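Local structure of alpha-n-acetylglucosaminidase family protein (Clostridium perfringens, 4A42) at residues P87-I92 and F134-V139. The protein is a carbohydrate-binding module of family 32 from an alpha-N-acetylglucosaminidase, and is thought to bind glycans for that enzyme. Residues are numbered along the deposited sequence; the frame is centred on the assembly and turned at random. Where two conformers were deposited one is given.
Sequences PLKYSI and FNSENV
Phe134 and Tyr90 form an antiparallel, non-hydrogen-bonded pair whose side chains share one face of the sheet, a worked example of how a strand pairing can be prolonged into a loop. With CG anti to the carbonyl carbon (chi1 -57°), the Phe134 side chain brings its ring against residues 88-90, its CD1 3.7 Å from Tyr90 CB, and both methyls of Leu88 touch the same ring, CD1 obliquely. Lys89 O lies near the plane of that ring, at its edge, and accepts a hydrogen bond from the backbone N of Asn135, N to O 2.9 Å. The Asn135 side chain then crosses the Lys89 chain at about a right angle, ND2 3.5 Å from Lys89 CB, while ND2 bonds to Asn108 O and the lysine tip reaches Glu111. In this F5/8 type C beta-sandwich, strand 126-134 ends at Phe134, and in the loop beyond it Ser136 replaces a backbone partner with a side-chain one: Lys89 N donates to Ser136 OG over 2.9 Å, nearly straight at 171°. Ser136 OG also sits 3.6 Å from Leu88 CD1, whereas the buried Ser136 N finds no partner in the model. Further along, Val139 CG2 comes within 4.3 Å of Leu88 CD1, continuing the apolar patch begun at Phe134.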
loop_
_atom_site.group_PDB
_atom_site.type_symbol
_atom_site.label_atom_id
_atom_site.label_comp_id
_atom_site.label_asym_id
_atom_site.label_seq_id
_atom_site.Cartn_x
_atom_site.Cartn_y
_atom_site.Cartn_z
ATOM N N PRO A 87 -6.840 14.690 -2.201
ATOM C CA PRO A 87 -7.224 13.590 -1.309
ATOM C C PRO A 87 -6.990 12.256 -1.999
ATOM O O PRO A 87 -7.315 12.088 -3.172
ATOM C CB PRO A 87 -8.717 13.829 -1.090
ATOM C CG PRO A 87 -8.854 15.325 -1.248
ATOM C CD PRO A 87 -7.925 15.668 -2.371
ATOM N N LEU A 88 -6.415 11.310 -1.275
ATOM C CA LEU A 88 -6.110 10.016 -1.863
ATOM C C LEU A 88 -7.366 9.176 -2.005
ATOM O O LEU A 88 -8.159 9.065 -1.078
ATOM C CB LEU A 88 -5.074 9.283 -1.015
ATOM C CG LEU A 88 -4.458 8.041 -1.657
ATOM C CD1 LEU A 88 -3.590 8.442 -2.842
ATOM C CD2 LEU A 88 -3.645 7.274 -0.632
ATOM N N LYS A 89 -7.544 8.597 -3.186
ATOM C CA LYS A 89 -8.603 7.631 -3.431
ATOM C C LYS A 89 -7.917 6.299 -3.640
ATOM O O LYS A 89 -7.044 6.179 -4.496
ATOM C CB LYS A 89 -9.440 8.032 -4.648
ATOM C CG LYS A 89 -10.238 9.316 -4.431
ATOM C CD LYS A 89 -10.884 9.815 -5.716
ATOM C CE LYS A 89 -11.583 11.137 -5.482
ATOM N NZ LYS A 89 -12.772 10.949 -4.629
ATOM N N TYR A 90 -8.303 5.293 -2.856
ATOM C CA TYR A 90 -7.534 4.053 -2.806
ATOM C C TYR A 90 -8.364 2.896 -2.279
ATOM O O TYR A 90 -9.416 3.098 -1.642
ATOM C CB TYR A 90 -6.287 4.225 -1.917
ATOM C CG TYR A 90 -6.598 4.352 -0.434
ATOM C CD1 TYR A 90 -6.991 5.568 0.116
ATOM C CD2 TYR A 90 -6.537 3.243 0.414
ATOM C CE1 TYR A 90 -7.295 5.684 1.473
ATOM C CE2 TYR A 90 -6.832 3.357 1.778
ATOM C CZ TYR A 90 -7.214 4.583 2.296
ATOM O OH TYR A 90 -7.528 4.737 3.638
ATOM N N SER A 91 -7.880 1.688 -2.556
ATOM C CA SER A 91 -8.375 0.477 -1.920
ATOM C C SER A 91 -7.198 -0.412 -1.539
ATOM O O SER A 91 -6.087 -0.261 -2.053
ATOM C CB SER A 91 -9.338 -0.279 -2.844
ATOM O OG SER A 91 -8.689 -0.753 -4.019
ATOM N N ILE A 92 -7.456 -1.313 -0.601
ATOM C CA ILE A 92 -6.473 -2.268 -0.136
ATOM C C ILE A 92 -7.088 -3.654 -0.240
ATOM O O ILE A 92 -8.211 -3.875 0.223
ATOM C CB ILE A 92 -6.091 -1.982 1.327
ATOM C CG1 ILE A 92 -5.655 -0.514 1.497
ATOM C CG2 ILE A 92 -4.980 -2.920 1.785
ATOM C CD1 ILE A 92 -5.191 -0.195 2.912
ATOM N N PHE A 134 -4.787 2.834 -6.572
ATOM C CA PHE A 134 -4.960 4.273 -6.403
ATOM C C PHE A 134 -5.693 4.846 -7.599
ATOM O O PHE A 134 -5.287 4.645 -8.737
ATOM C CB PHE A 134 -3.607 4.966 -6.228
ATOM C CG PHE A 134 -2.807 4.433 -5.079
ATOM C CD1 PHE A 134 -3.176 4.715 -3.777
ATOM C CD2 PHE A 134 -1.698 3.633 -5.296
ATOM C CE1 PHE A 134 -2.459 4.221 -2.708
ATOM C CE2 PHE A 134 -0.959 3.130 -4.218
ATOM C CZ PHE A 134 -1.337 3.433 -2.926
ATOM N N ASN A 135 -6.803 5.517 -7.333
ATOM C CA ASN A 135 -7.583 6.118 -8.404
ATOM C C ASN A 135 -7.723 7.631 -8.389
ATOM O O ASN A 135 -8.518 8.164 -9.121
ATOM C CB ASN A 135 -8.944 5.454 -8.556
ATOM C CG ASN A 135 -9.792 5.606 -7.343
ATOM O OD1 ASN A 135 -9.568 4.939 -6.361
ATOM N ND2 ASN A 135 -10.800 6.466 -7.417
ATOM N N SER A 136 -6.984 8.313 -7.531
ATOM C CA SER A 136 -6.997 9.757 -7.534
ATOM C C SER A 136 -5.928 10.301 -8.482
ATOM O O SER A 136 -5.157 9.556 -9.059
ATOM C CB SER A 136 -6.821 10.323 -6.130
ATOM O OG SER A 136 -5.912 9.554 -5.395
ATOM N N GLU A 137 -5.937 11.613 -8.644
ATOM C CA GLU A 137 -4.922 12.304 -9.409
ATOM C C GLU A 137 -3.781 12.726 -8.483
ATOM O O GLU A 137 -3.955 12.838 -7.294
ATOM C CB GLU A 137 -5.532 13.530 -10.068
ATOM C CG GLU A 137 -6.586 13.210 -11.103
ATOM C CD GLU A 137 -6.047 12.325 -12.209
ATOM O OE1 GLU A 137 -4.899 12.561 -12.621
ATOM O OE2 GLU A 137 -6.747 11.403 -12.666
ATOM N N ASN A 138 -2.659 13.115 -9.205
ATOM C CA ASN A 138 -1.403 13.469 -8.535
ATOM C C ASN A 138 -1.009 12.552 -7.379
ATOM O O ASN A 138 -0.601 13.025 -6.318
ATOM C CB ASN A 138 -1.382 14.942 -8.087
ATOM C CG ASN A 138 -2.571 15.324 -7.218
ATOM O OD1 ASN A 138 -2.658 14.941 -6.047
ATOM N ND2 ASN A 138 -3.484 16.106 -7.784
ATOM N N VAL A 139 -1.115 11.202 -7.689
ATOM C CA VAL A 139 -0.686 10.322 -6.609
ATOM C C VAL A 139 0.813 10.369 -6.354
ATOM O O VAL A 139 1.585 10.145 -7.258
ATOM C CB VAL A 139 -1.079 8.867 -6.957
ATOM C CG1 VAL A 139 -0.527 7.889 -5.962
ATOM C CG2 VAL A 139 -2.583 8.738 -7.042
#